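Local coordinates for beta-ketoacyl-[acyl-carrier-protein] synthase FabY (Pseudomonas aeruginosa, PDB 4CW4) that catalyses the condensation of acetyl-CoA with malonyl-ACP to acetoacetyl-ACP, the primer that starts fatty acid synthesis, and works as a homodimer, at residues 97-101 against 102-106; 128-131 against 132-136; 149-152 against 153-157; 507-510 against 511-514; 603-607 against 608-612. One frame throughout, in Å; residues are numbered along the deposited sequence.

Contact 1: 97-101 against 102-106; sequences QYLDP and DAVHW
An Asx motif built by D100 against D102 and A103 reverses the chain just ahead of strand 104-112. The backbone part is a type I turn from D100 to A103, closed by A103 N on D100 O at 2.8 Å, with the donor lying above the carbonyl plane. The side chain of D100 supplies the second bond: with CG pointing opposite the backbone N (chi1 -177°), the carboxylate folds over the turn and OD1 takes D102 N at 2.9 Å, again from above its plane. OD2 lies over the methyl group of A103, 3.7 Å from CB. The two carboxylates of D100 and D102, their planes 77° apart, share a water that donates to D100 OD1 at 2.7 Å and to D102 OD2 at 2.6 Å; salt bridges from K168 and R93 to D102 probably ease the like charges further. A second water joins D100 N to A103 O. V104 CG1 sits 3.4 Å from D100 O and 4.2 Å from L99 CD1, the two side chains running side by side and packing on P319 of helix 319-327. A103 and V104 both face R163 of strand 155-163, so the Asx turn leads directly into a classic beta bulge.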
loop_
_atom_site.group_PDB
_atom_site.type_symbol
_atom_site.label_atom_id
_atom_site.label_comp_id
_atom_site.label_asym_id
_atom_site.label_seq_id
_atom_site.Cartn_x
_atom_site.Cartn_y
_atom_site.Cartn_z
ATOM N N GLN A 97 20.846 4.066 -19.253
ATOM C CA GLN A 97 19.564 3.435 -19.483
ATOM C C GLN A 97 18.516 3.856 -18.432
ATOM O O GLN A 97 17.327 3.622 -18.621
ATOM C CB GLN A 97 19.697 1.908 -19.572
ATOM C CG GLN A 97 20.209 1.192 -18.312
ATOM C CD GLN A 97 21.713 1.036 -18.278
ATOM O OE1 GLN A 97 22.447 1.793 -18.920
ATOM N NE2 GLN A 97 22.189 0.049 -17.516
ATOM N N TYR A 98 18.973 4.461 -17.332
ATOM C CA TYR A 98 18.090 5.068 -16.326
ATOM C C TYR A 98 17.965 6.571 -16.497
ATOM O O TYR A 98 16.869 7.106 -16.660
ATOM C CB TYR A 98 18.593 4.768 -14.902
ATOM C CG TYR A 98 18.707 3.297 -14.661
ATOM C CD1 TYR A 98 17.609 2.555 -14.272
ATOM C CD2 TYR A 98 19.895 2.639 -14.871
ATOM C CE1 TYR A 98 17.694 1.190 -14.090
ATOM C CE2 TYR A 98 19.996 1.284 -14.689
ATOM C CZ TYR A 98 18.901 0.565 -14.301
ATOM O OH TYR A 98 19.061 -0.787 -14.149
ATOM N N LEU A 99 19.100 7.249 -16.406
ATOM C CA LEU A 99 19.168 8.710 -16.446
ATOM C C LEU A 99 20.630 9.125 -16.458
ATOM O O LEU A 99 21.522 8.306 -16.194
ATOM C CB LEU A 99 18.481 9.323 -15.220
ATOM C CG LEU A 99 18.960 8.791 -13.865
ATOM C CD1 LEU A 99 19.974 9.755 -13.254
ATOM C CD2 LEU A 99 17.806 8.534 -12.904
ATOM N N ASP A 100 20.880 10.389 -16.780
ATOM C CA ASP A 100 22.211 10.931 -16.684
ATOM C C ASP A 100 22.275 11.736 -15.396
ATOM O O ASP A 100 21.668 12.802 -15.309
ATOM C CB ASP A 100 22.493 11.828 -17.892
ATOM C CG ASP A 100 23.903 12.390 -17.907
ATOM O OD1 ASP A 100 24.579 12.419 -16.859
ATOM O OD2 ASP A 100 24.313 12.849 -18.994
ATOM N N PRO A 101 23.058 11.272 -14.410
ATOM C CA PRO A 101 23.002 11.974 -13.129
ATOM C C PRO A 101 23.702 13.329 -13.155
ATOM O O PRO A 101 23.675 14.018 -12.149
ATOM C CB PRO A 101 23.689 10.989 -12.169
ATOM C CG PRO A 101 24.655 10.276 -13.066
ATOM C CD PRO A 101 23.925 10.077 -14.343
ATOM N N ASP A 102 24.324 13.686 -14.280
ATOM C CA ASP A 102 24.819 15.040 -14.486
ATOM C C ASP A 102 23.923 15.881 -15.408
ATOM O O ASP A 102 24.242 17.033 -15.702
ATOM C CB ASP A 102 26.231 14.982 -15.063
ATOM C CG ASP A 102 27.224 14.424 -14.081
ATOM O OD1 ASP A 102 27.295 14.966 -12.949
ATOM O OD2 ASP A 102 27.917 13.440 -14.422
ATOM N N ALA A 103 22.804 15.320 -15.856
ATOM C CA ALA A 103 21.947 16.041 -16.796
ATOM C C ALA A 103 20.511 15.528 -16.756
ATOM O O ALA A 103 20.056 14.796 -17.657
ATOM C CB ALA A 103 22.508 15.961 -18.208
ATOM N N VAL A 104 19.796 15.910 -15.704
ATOM C CA VAL A 104 18.381 15.565 -15.588
ATOM C C VAL A 104 17.549 16.773 -15.966
ATOM O O VAL A 104 17.844 17.905 -15.584
ATOM C CB VAL A 104 17.994 15.004 -14.175
ATOM C CG1 VAL A 104 18.748 13.723 -13.862
ATOM C CG2 VAL A 104 18.239 16.002 -13.085
ATOM N N HIS A 105 16.498 16.515 -16.723
ATOM C CA HIS A 105 15.615 17.552 -17.212
ATOM C C HIS A 105 14.748 18.142 -16.107
ATOM O O HIS A 105 14.260 17.431 -15.220
ATOM C CB HIS A 105 14.712 16.993 -18.316
ATOM C CG HIS A 105 13.663 17.959 -18.780
ATOM N ND1 HIS A 105 12.392 17.986 -18.248
ATOM C CD2 HIS A 105 13.695 18.924 -19.732
ATOM C CE1 HIS A 105 11.690 18.941 -18.835
ATOM N NE2 HIS A 105 12.456 19.515 -19.748
ATOM N N TRP A 106 14.558 19.453 -16.187
ATOM C CA TRP A 106 13.516 20.136 -15.439
ATOM C C TRP A 106 13.116 21.389 -16.203
ATOM O O TRP A 106 13.583 21.613 -17.318
ATOM C CB TRP A 106 13.958 20.474 -14.012
ATOM C CG TRP A 106 15.126 21.423 -13.866
ATOM C CD1 TRP A 106 16.365 21.325 -14.455
ATOM C CD2 TRP A 106 15.182 22.570 -13.010
ATOM N NE1 TRP A 106 17.159 22.365 -14.043
ATOM C CE2 TRP A 106 16.457 23.142 -13.157
ATOM C CE3 TRP A 106 14.259 23.187 -12.153
ATOM C CZ2 TRP A 106 16.841 24.292 -12.472
ATOM C CZ3 TRP A 106 14.640 24.333 -11.487
ATOM C CH2 TRP A 106 15.922 24.862 -11.635
HETATM O O HOH W 1 18.800 12.277 -17.538
HETATM O O HOH W 2 26.983 11.597 -16.031
#

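Contact 2: 128-131 against 132-136; sequences QLPE and PLPAN
P132 follows E131 through a cis peptide bond, and the pair occupies the two central positions of a type VIb turn running from P130 to L133. No backbone hydrogen bond closes it, as is usual for this turn: L133 N lies 3.4 Å from P130 O at a poor angle, and a CA-H...O contact from L133 CA to P130 O, at 3.5 Å, is made instead. L133 next sends its isobutyl group back across that of L129, CD2 coming 3.7 Å from L129 CB and 3.6 Å from P130 O; two conformers were modelled for L133, so this packing is doubtful in detail. L129 itself packs against V147 and V149 of strand 147-151. The second subunit binds E131: S161 of that chain meets E131 N, and its K108 the carboxylate, which also pairs with K127 of the same chain as E131. P134 closes the contact by meeting P130 at about a right angle, its ring atom CD resting 3.8 Å from P130 CB.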
loop_
_atom_site.group_PDB
_atom_site.type_symbol
_atom_site.label_atom_id
_atom_site.label_comp_id
_atom_site.label_asym_id
_atom_site.label_seq_id
_atom_site.Cartn_x
_atom_site.Cartn_y
_atom_site.Cartn_z
ATOM N N GLN A 128 -1.560 26.933 -29.755
ATOM C CA GLN A 128 -0.542 26.722 -28.725
ATOM C C GLN A 128 -0.468 27.867 -27.726
ATOM O O GLN A 128 0.324 27.827 -26.799
ATOM C CB GLN A 128 0.836 26.520 -29.364
ATOM C CG GLN A 128 0.961 25.243 -30.196
ATOM C CD GLN A 128 2.388 24.933 -30.610
ATOM O OE1 GLN A 128 3.233 25.828 -30.726
ATOM N NE2 GLN A 128 2.670 23.646 -30.818
ATOM N N LEU A 129 -1.276 28.906 -27.925
ATOM C CA LEU A 129 -1.271 30.038 -27.017
ATOM C C LEU A 129 -2.103 29.719 -25.775
ATOM O O LEU A 129 -3.039 28.918 -25.847
ATOM C CB LEU A 129 -1.847 31.275 -27.711
ATOM C CG LEU A 129 -0.995 31.762 -28.890
ATOM C CD1 LEU A 129 -1.593 32.971 -29.542
ATOM C CD2 LEU A 129 0.451 32.076 -28.480
ATOM N N PRO A 130 -1.771 30.357 -24.636
ATOM C CA PRO A 130 -2.588 30.145 -23.435
ATOM C C PRO A 130 -4.062 30.443 -23.645
ATOM O O PRO A 130 -4.428 31.312 -24.456
ATOM C CB PRO A 130 -2.007 31.138 -22.419
ATOM C CG PRO A 130 -0.626 31.429 -22.903
ATOM C CD PRO A 130 -0.733 31.379 -24.408
ATOM N N GLU A 131 -4.891 29.696 -22.921
ATOM C CA GLU A 131 -6.329 29.927 -22.889
ATOM C C GLU A 131 -6.725 30.165 -21.466
ATOM O O GLU A 131 -6.345 29.390 -20.592
ATOM C CB GLU A 131 -7.104 28.740 -23.433
ATOM C CG GLU A 131 -6.794 28.474 -24.880
ATOM C CD GLU A 131 -7.586 27.325 -25.428
ATOM O OE1 GLU A 131 -8.837 27.437 -25.491
ATOM O OE2 GLU A 131 -6.948 26.307 -25.774
ATOM N N PRO A 132 -7.446 31.259 -21.204
ATOM C CA PRO A 132 -7.775 32.355 -22.116
ATOM C C PRO A 132 -6.481 33.090 -22.439
ATOM O O PRO A 132 -5.476 32.920 -21.749
ATOM C CB PRO A 132 -8.721 33.225 -21.289
ATOM C CG PRO A 132 -8.310 32.999 -19.888
ATOM C CD PRO A 132 -7.887 31.543 -19.830
ATOM N N LEU A 133 -6.487 33.893 -23.499
ATOM C CA LEU A 133 -5.285 34.631 -23.876
ATOM C C LEU A 133 -4.961 35.636 -22.775
ATOM O O LEU A 133 -5.854 36.347 -22.316
ATOM C CB LEU A 133 -5.468 35.362 -25.211
ATOM C CG LEU A 133 -5.483 34.516 -26.481
ATOM C CD1 LEU A 133 -6.012 35.322 -27.663
ATOM C CD2 LEU A 133 -4.076 34.016 -26.767
ATOM N N PRO A 134 -3.687 35.726 -22.361
ATOM C CA PRO A 134 -3.330 36.693 -21.320
ATOM C C PRO A 134 -3.755 38.088 -21.752
ATOM O O PRO A 134 -3.542 38.468 -22.897
ATOM C CB PRO A 134 -1.803 36.561 -21.225
ATOM C CG PRO A 134 -1.508 35.177 -21.723
ATOM C CD PRO A 134 -2.523 34.930 -22.792
ATOM N N ALA A 135 -4.415 38.827 -20.870
ATOM C CA ALA A 135 -5.102 40.034 -21.297
ATOM C C ALA A 135 -4.166 41.106 -21.846
ATOM O O ALA A 135 -4.576 41.933 -22.661
ATOM C CB ALA A 135 -5.937 40.596 -20.153
ATOM N N ASN A 136 -2.904 41.074 -21.424
ATOM C CA ASN A 136 -1.965 42.127 -21.754
ATOM C C ASN A 136 -1.266 41.848 -23.080
ATOM O O ASN A 136 -0.705 42.768 -23.661
ATOM C CB ASN A 136 -0.949 42.283 -20.610
ATOM C CG ASN A 136 -0.288 43.642 -20.578
ATOM O OD1 ASN A 136 0.869 43.804 -21.000
ATOM N ND2 ASN A 136 -1.009 44.633 -20.072
#

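Contact 3: 149-152 against 153-157; sequences VSIH and ERCEF
I151 reaches across the bend at H152-E153 to C155 and F157, and its two branches do different work. From CB, the CG2 methyl stands opposite the backbone N and beside the carbonyl carbon, which directs it along the chain into the bend. There I151 CG2 comes 3.2 Å from E153 O and lies near E153 N as well, with C155 SG further off at 4.1 Å. The longer branch leaves beside the backbone N (chi1 -67°) and, extended at CG1, carries CD1 across toward strand 155-163. This is a beta arch: strand 147-151 belongs to a three-stranded antiparallel sheet with 120-124 and 138-141, while strand 155-163 pairs with 104-112, so the strands face each other through side chains. At the tip, I151 CD1 meets the F157 ring at its edge, in the ring plane, 3.7 Å from F157 CZ and 4.0 Å from F157 CE2. C155 SG wedges in beside the same methyl, I151 CD1, at 4.1 Å. L120 and F122 of strand 120-124, and W137 from the loop ahead of strand 138-141, pack against the isoleucine. F157, which approaches from the opposite direction, lies in a strand that forms an antiparallel ladder with a strand of the second subunit and packs on V159 of that subunit.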
loop_
_atom_site.group_PDB
_atom_site.type_symbol
_atom_site.label_atom_id
_atom_site.label_comp_id
_atom_site.label_asym_id
_atom_site.label_seq_id
_atom_site.Cartn_x
_atom_site.Cartn_y
_atom_site.Cartn_z
ATOM N N VAL A 149 2.254 37.712 -32.071
ATOM C CA VAL A 149 2.045 37.997 -30.660
ATOM C C VAL A 149 3.096 38.962 -30.149
ATOM O O VAL A 149 4.269 38.830 -30.480
ATOM C CB VAL A 149 2.165 36.704 -29.841
ATOM C CG1 VAL A 149 1.866 36.963 -28.381
ATOM C CG2 VAL A 149 1.226 35.652 -30.409
ATOM N N SER A 150 2.679 39.930 -29.346
ATOM C CA SER A 150 3.617 40.796 -28.638
ATOM C C SER A 150 3.243 40.896 -27.185
ATOM O O SER A 150 2.073 40.920 -26.826
ATOM C CB SER A 150 3.684 42.200 -29.242
ATOM O OG SER A 150 4.160 42.125 -30.558
ATOM N N ILE A 151 4.272 40.936 -26.353
ATOM C CA ILE A 151 4.137 40.930 -24.909
ATOM C C ILE A 151 4.635 42.271 -24.387
ATOM O O ILE A 151 5.666 42.773 -24.838
ATOM C CB ILE A 151 4.952 39.765 -24.304
ATOM C CG1 ILE A 151 4.329 38.429 -24.723
ATOM C CG2 ILE A 151 5.021 39.890 -22.795
ATOM C CD1 ILE A 151 5.141 37.196 -24.329
ATOM N N HIS A 152 3.903 42.837 -23.435
ATOM C CA HIS A 152 4.176 44.198 -22.949
ATOM C C HIS A 152 4.471 44.266 -21.458
ATOM O O HIS A 152 4.890 45.316 -20.947
ATOM C CB HIS A 152 2.982 45.089 -23.249
ATOM C CG HIS A 152 2.528 44.990 -24.664
ATOM N ND1 HIS A 152 3.209 45.602 -25.689
ATOM C CD2 HIS A 152 1.535 44.280 -25.244
ATOM C CE1 HIS A 152 2.622 45.314 -26.835
ATOM N NE2 HIS A 152 1.599 44.517 -26.593
ATOM N N GLU A 153 4.266 43.139 -20.782
ATOM C CA GLU A 153 4.334 43.033 -19.333
ATOM C C GLU A 153 5.249 41.848 -19.021
ATOM O O GLU A 153 5.355 40.934 -19.833
ATOM C CB GLU A 153 2.946 42.691 -18.805
ATOM C CG GLU A 153 2.412 43.547 -17.691
ATOM C CD GLU A 153 1.220 42.887 -17.005
ATOM O OE1 GLU A 153 0.297 42.434 -17.709
ATOM O OE2 GLU A 153 1.214 42.803 -15.759
ATOM N N ARG A 154 5.897 41.859 -17.859
ATOM C CA ARG A 154 6.653 40.692 -17.416
ATOM C C ARG A 154 5.732 39.485 -17.345
ATOM O O ARG A 154 4.614 39.574 -16.860
ATOM C CB ARG A 154 7.281 40.907 -16.032
ATOM C CG ARG A 154 8.174 39.744 -15.591
ATOM C CD ARG A 154 8.604 39.860 -14.141
ATOM N NE ARG A 154 9.322 41.097 -13.840
ATOM C CZ ARG A 154 9.719 41.453 -12.619
ATOM N NH1 ARG A 154 9.467 40.667 -11.575
ATOM N NH2 ARG A 154 10.365 42.598 -12.436
ATOM N N CYS A 155 6.200 38.345 -17.822
ATOM C CA CYS A 155 5.465 37.122 -17.587
ATOM C C CYS A 155 6.418 35.958 -17.515
ATOM O O CYS A 155 7.607 36.090 -17.797
ATOM C CB CYS A 155 4.418 36.893 -18.655
ATOM S SG CYS A 155 5.108 36.676 -20.250
ATOM N N GLU A 156 5.872 34.824 -17.111
ATOM C CA GLU A 156 6.661 33.656 -16.804
ATOM C C GLU A 156 6.471 32.591 -17.853
ATOM O O GLU A 156 5.362 32.123 -18.091
ATOM C CB GLU A 156 6.244 33.081 -15.452
ATOM C CG GLU A 156 6.623 33.958 -14.282
ATOM C CD GLU A 156 6.392 33.271 -12.963
ATOM O OE1 GLU A 156 5.832 32.161 -12.969
ATOM O OE2 GLU A 156 6.779 33.839 -11.926
ATOM N N PHE A 157 7.563 32.220 -18.483
ATOM C CA PHE A 157 7.615 31.024 -19.296
ATOM C C PHE A 157 8.355 29.946 -18.524
ATOM O O PHE A 157 9.135 30.242 -17.624
ATOM C CB PHE A 157 8.347 31.310 -20.604
ATOM C CG PHE A 157 7.583 32.206 -21.508
ATOM C CD1 PHE A 157 6.508 31.721 -22.198
ATOM C CD2 PHE A 157 7.903 33.546 -21.636
ATOM C CE1 PHE A 157 5.758 32.532 -23.022
ATOM C CE2 PHE A 157 7.164 34.346 -22.458
ATOM C CZ PHE A 157 6.088 33.827 -23.162
#

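Contact 4: 507-510 against 511-514; sequences KVAD and DVHQ
A509 to V512 form a type I beta turn, closed by V512 N on A509 O at 3.1 Å, a nearly straight bond (166° at the hydrogen) whose donor stands above the carbonyl plane. By turning the chain back, it lays V512 and Q514 beside V508. V508 CG1 does most of the touching. Held opposite the backbone N (chi1 171°), this methyl presses on V512 CB at 3.5 Å, tighter than ordinary van der Waals contact, with the two valines set roughly perpendicular. The same methyl, V508 CG1, also meets the Q514 amide as a group and not through one atom, nearest at Q514 CD, 3.6 Å away, with OE1 and NE2 little further; the two side chains run antiparallel alongside each other. The A509 methyl sits beside the D511 carboxylate, with D511 OD1 3.7 Å from A509 CB, and that same oxygen takes a salt bridge from R447. Within 507-510, K507 and D510 make a long ion pair. This loop joins helix 482-496 to strand 517-519: D511, V512 and H513 pack against helix 444-461, whereas V508 and V512 rest on I519 of the strand.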
loop_
_atom_site.group_PDB
_atom_site.type_symbol
_atom_site.label_atom_id
_atom_site.label_comp_id
_atom_site.label_asym_id
_atom_site.label_seq_id
_atom_site.Cartn_x
_atom_site.Cartn_y
_atom_site.Cartn_z
ATOM N N LYS A 507 36.892 -1.195 7.859
ATOM C CA LYS A 507 36.717 -1.597 9.225
ATOM C C LYS A 507 35.410 -1.000 9.704
ATOM O O LYS A 507 34.832 -0.089 9.094
ATOM C CB LYS A 507 37.864 -1.145 10.106
ATOM C CG LYS A 507 37.785 0.264 10.634
ATOM C CD LYS A 507 38.564 0.379 11.940
ATOM C CE LYS A 507 38.147 1.628 12.689
ATOM N NZ LYS A 507 38.104 2.781 11.762
ATOM N N VAL A 508 34.953 -1.528 10.819
ATOM C CA VAL A 508 33.706 -1.100 11.414
ATOM C C VAL A 508 33.919 0.275 12.048
ATOM O O VAL A 508 34.959 0.523 12.669
ATOM C CB VAL A 508 33.258 -2.170 12.429
ATOM C CG1 VAL A 508 32.086 -1.693 13.240
ATOM C CG2 VAL A 508 32.930 -3.474 11.692
ATOM N N ALA A 509 32.975 1.192 11.851
ATOM C CA ALA A 509 33.114 2.525 12.433
ATOM C C ALA A 509 33.295 2.470 13.948
ATOM O O ALA A 509 32.735 1.600 14.627
ATOM C CB ALA A 509 31.925 3.425 12.069
ATOM N N ASP A 510 34.053 3.434 14.470
ATOM C CA ASP A 510 34.382 3.464 15.886
ATOM C C ASP A 510 33.171 3.549 16.807
ATOM O O ASP A 510 33.260 3.148 17.953
ATOM C CB ASP A 510 35.311 4.641 16.186
ATOM C CG ASP A 510 36.633 4.535 15.468
ATOM O OD1 ASP A 510 37.502 3.804 15.977
ATOM O OD2 ASP A 510 36.789 5.169 14.397
ATOM N N ASP A 511 32.044 4.064 16.322
ATOM C CA ASP A 511 30.874 4.244 17.186
ATOM C C ASP A 511 29.898 3.071 17.144
ATOM O O ASP A 511 28.859 3.106 17.787
ATOM C CB ASP A 511 30.162 5.579 16.916
ATOM C CG ASP A 511 29.675 5.732 15.480
ATOM O OD1 ASP A 511 29.692 4.736 14.719
ATOM O OD2 ASP A 511 29.244 6.872 15.131
ATOM N N VAL A 512 30.222 2.025 16.384
ATOM C CA VAL A 512 29.352 0.867 16.312
ATOM C C VAL A 512 29.508 0.019 17.581
ATOM O O VAL A 512 30.618 -0.187 18.070
ATOM C CB VAL A 512 29.672 0.048 15.066
ATOM C CG1 VAL A 512 28.978 -1.311 15.101
ATOM C CG2 VAL A 512 29.271 0.835 13.804
ATOM N N HIS A 513 28.391 -0.478 18.097
ATOM C CA HIS A 513 28.393 -1.316 19.301
ATOM C C HIS A 513 28.665 -2.769 18.894
ATOM O O HIS A 513 27.837 -3.385 18.228
ATOM C CB HIS A 513 27.039 -1.230 20.001
ATOM C CG HIS A 513 26.693 0.136 20.500
ATOM N ND1 HIS A 513 25.975 0.335 21.663
ATOM C CD2 HIS A 513 26.929 1.368 19.992
ATOM C CE1 HIS A 513 25.788 1.627 21.848
ATOM N NE2 HIS A 513 26.353 2.278 20.850
ATOM N N GLN A 514 29.812 -3.314 19.302
ATOM C CA GLN A 514 30.286 -4.592 18.794
ATOM C C GLN A 514 30.530 -5.676 19.821
ATOM O O GLN A 514 30.942 -6.758 19.434
ATOM C CB GLN A 514 31.669 -4.391 18.134
ATOM C CG GLN A 514 31.669 -3.574 16.928
ATOM C CD GLN A 514 32.942 -3.703 16.151
ATOM O OE1 GLN A 514 33.835 -2.850 16.238
ATOM N NE2 GLN A 514 33.018 -4.741 15.338
#

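Contact 5: 603-607 against 608-612; sequences DLIDE and HAIEV
D606 uses its backbone and side-chain oxygens on two successive NH groups, those of H608 and A609, and so opens a short 3-10 segment. Its CG stands opposite the backbone N (chi1 172°), which swings the carboxylate over the turn, where OD1 accepts H608 N at 3.1 Å. That donor lies well above the carboxylate plane, and the bond is bent, 142° at the hydrogen. D606 O accepts A609 N at 2.9 Å, and one residue on E607 O receives I610 N at 3.2 Å; in both the donor stands above the carbonyl plane. The NH groups of H608, A609 and I610 are thus all satisfied within the loop. E607 O has a further, weak bond from R456 of the second subunit, whose guanidinium also gives a hydrogen bond to I610 O. D606 OD1 also lies near the plane of the H608 imidazole, at its edge, 3.6 Å from H608 ND1, with ring and carboxylate planes 64° apart. On the apolar side I605 CG2 touches I610 CG1 at 4.2 Å, and V617 and P620 pack against I610. Side-chain OD1 to the second NH and main-chain O to the third make this an Asx motif, here leading a 3-10 turn into strand 611-612.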
loop_
_atom_site.group_PDB
_atom_site.type_symbol
_atom_site.label_atom_id
_atom_site.label_comp_id
_atom_site.label_asym_id
_atom_site.label_seq_id
_atom_site.Cartn_x
_atom_site.Cartn_y
_atom_site.Cartn_z
ATOM N N ASP A 603 -7.694 -17.912 -21.178
ATOM C CA ASP A 603 -8.196 -18.762 -20.099
ATOM C C ASP A 603 -9.063 -17.988 -19.108
ATOM O O ASP A 603 -9.048 -18.277 -17.906
ATOM C CB ASP A 603 -7.015 -19.427 -19.368
ATOM C CG ASP A 603 -6.129 -20.237 -20.306
ATOM O OD1 ASP A 603 -6.679 -21.115 -20.997
ATOM O OD2 ASP A 603 -4.896 -19.997 -20.356
ATOM N N LEU A 604 -9.826 -17.016 -19.605
ATOM C CA LEU A 604 -10.720 -16.240 -18.741
ATOM C C LEU A 604 -11.889 -17.094 -18.287
ATOM O O LEU A 604 -12.420 -17.902 -19.047
ATOM C CB LEU A 604 -11.261 -14.985 -19.446
ATOM C CG LEU A 604 -10.515 -13.675 -19.172
ATOM C CD1 LEU A 604 -9.084 -13.761 -19.655
ATOM C CD2 LEU A 604 -11.234 -12.475 -19.803
ATOM N N ILE A 605 -12.282 -16.920 -17.034
ATOM C CA ILE A 605 -13.406 -17.659 -16.483
ATOM C C ILE A 605 -14.722 -17.132 -17.063
ATOM O O ILE A 605 -14.973 -15.931 -17.054
ATOM C CB ILE A 605 -13.445 -17.531 -14.957
ATOM C CG1 ILE A 605 -12.295 -18.337 -14.332
ATOM C CG2 ILE A 605 -14.790 -18.013 -14.419
ATOM C CD1 ILE A 605 -11.983 -17.952 -12.907
ATOM N N ASP A 606 -15.551 -18.034 -17.563
ATOM C CA ASP A 606 -16.912 -17.690 -17.945
ATOM C C ASP A 606 -17.751 -17.592 -16.680
ATOM O O ASP A 606 -18.110 -18.598 -16.083
ATOM C CB ASP A 606 -17.472 -18.753 -18.890
ATOM C CG ASP A 606 -18.961 -18.569 -19.178
ATOM O OD1 ASP A 606 -19.522 -17.500 -18.878
ATOM O OD2 ASP A 606 -19.569 -19.503 -19.735
ATOM N N GLU A 607 -18.075 -16.374 -16.275
ATOM C CA GLU A 607 -18.726 -16.151 -14.987
ATOM C C GLU A 607 -20.109 -16.796 -14.932
ATOM O O GLU A 607 -20.580 -17.176 -13.861
ATOM C CB GLU A 607 -18.763 -14.650 -14.684
ATOM C CG GLU A 607 -17.340 -14.039 -14.820
ATOM C CD GLU A 607 -17.222 -12.542 -14.556
ATOM O OE1 GLU A 607 -17.577 -12.079 -13.454
ATOM O OE2 GLU A 607 -16.695 -11.842 -15.443
ATOM N N HIS A 608 -20.754 -16.961 -16.083
ATOM C CA HIS A 608 -22.079 -17.555 -16.087
ATOM C C HIS A 608 -22.018 -19.056 -15.778
ATOM O O HIS A 608 -23.031 -19.642 -15.415
ATOM C CB HIS A 608 -22.807 -17.234 -17.401
ATOM C CG HIS A 608 -22.980 -15.760 -17.637
ATOM N ND1 HIS A 608 -22.190 -15.045 -18.513
ATOM C CD2 HIS A 608 -23.821 -14.861 -17.072
ATOM C CE1 HIS A 608 -22.556 -13.774 -18.497
ATOM N NE2 HIS A 608 -23.549 -13.637 -17.635
ATOM N N ALA A 609 -20.829 -19.653 -15.863
ATOM C CA ALA A 609 -20.628 -21.071 -15.547
ATOM C C ALA A 609 -20.143 -21.309 -14.116
ATOM O O ALA A 609 -19.899 -22.447 -13.726
ATOM C CB ALA A 609 -19.660 -21.710 -16.518
ATOM N N ILE A 610 -19.971 -20.244 -13.346
ATOM C CA ILE A 610 -19.724 -20.388 -11.924
ATOM C C ILE A 610 -21.013 -20.942 -11.333
ATOM O O ILE A 610 -22.108 -20.472 -11.663
ATOM C CB ILE A 610 -19.334 -19.044 -11.261
ATOM C CG1 ILE A 610 -17.986 -18.565 -11.810
ATOM C CG2 ILE A 610 -19.258 -19.194 -9.748
ATOM C CD1 ILE A 610 -17.592 -17.153 -11.410
ATOM N N GLU A 611 -20.888 -21.962 -10.492
ATOM C CA GLU A 611 -22.039 -22.550 -9.814
ATOM C C GLU A 611 -21.942 -22.262 -8.335
ATOM O O GLU A 611 -20.933 -22.581 -7.719
ATOM C CB GLU A 611 -22.047 -24.061 -10.036
ATOM C CG GLU A 611 -22.124 -24.458 -11.499
ATOM C CD GLU A 611 -21.904 -25.937 -11.701
ATOM O OE1 GLU A 611 -22.670 -26.723 -11.105
ATOM O OE2 GLU A 611 -20.971 -26.313 -12.452
ATOM N N VAL A 612 -22.983 -21.653 -7.778
ATOM C CA VAL A 612 -23.028 -21.338 -6.364
ATOM C C VAL A 612 -24.137 -22.144 -5.715
ATOM O O VAL A 612 -25.269 -22.098 -6.166
ATOM C CB VAL A 612 -23.292 -19.833 -6.116
ATOM C CG1 VAL A 612 -23.304 -19.554 -4.630
ATOM C CG2 VAL A 612 -22.246 -18.970 -6.818
#

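From the N terminus the five contacts follow in series, each a bend within a continuous run, and none nests in or crosses another. Contact 1 turns the chain into strand 104-112, the start of an arm that projects from the body of the ketosynthase. Contacts 2 and 3 lie further out on this arm, their centres 10 Å apart; they touch through N136 with H152 and E153, and L129 with V149. Contact 2 bends the loop between strands 120-124 and 138-141; contact 3 joins strand 147-151 to strand 155-163, the partner of the strand that contact 1 enters. Contact 4 lies far off on the body, before strand 517-519. Contact 5 introduces the small C-terminal sheet. Contacts 1, 2, 3 and 5 all touch the second subunit.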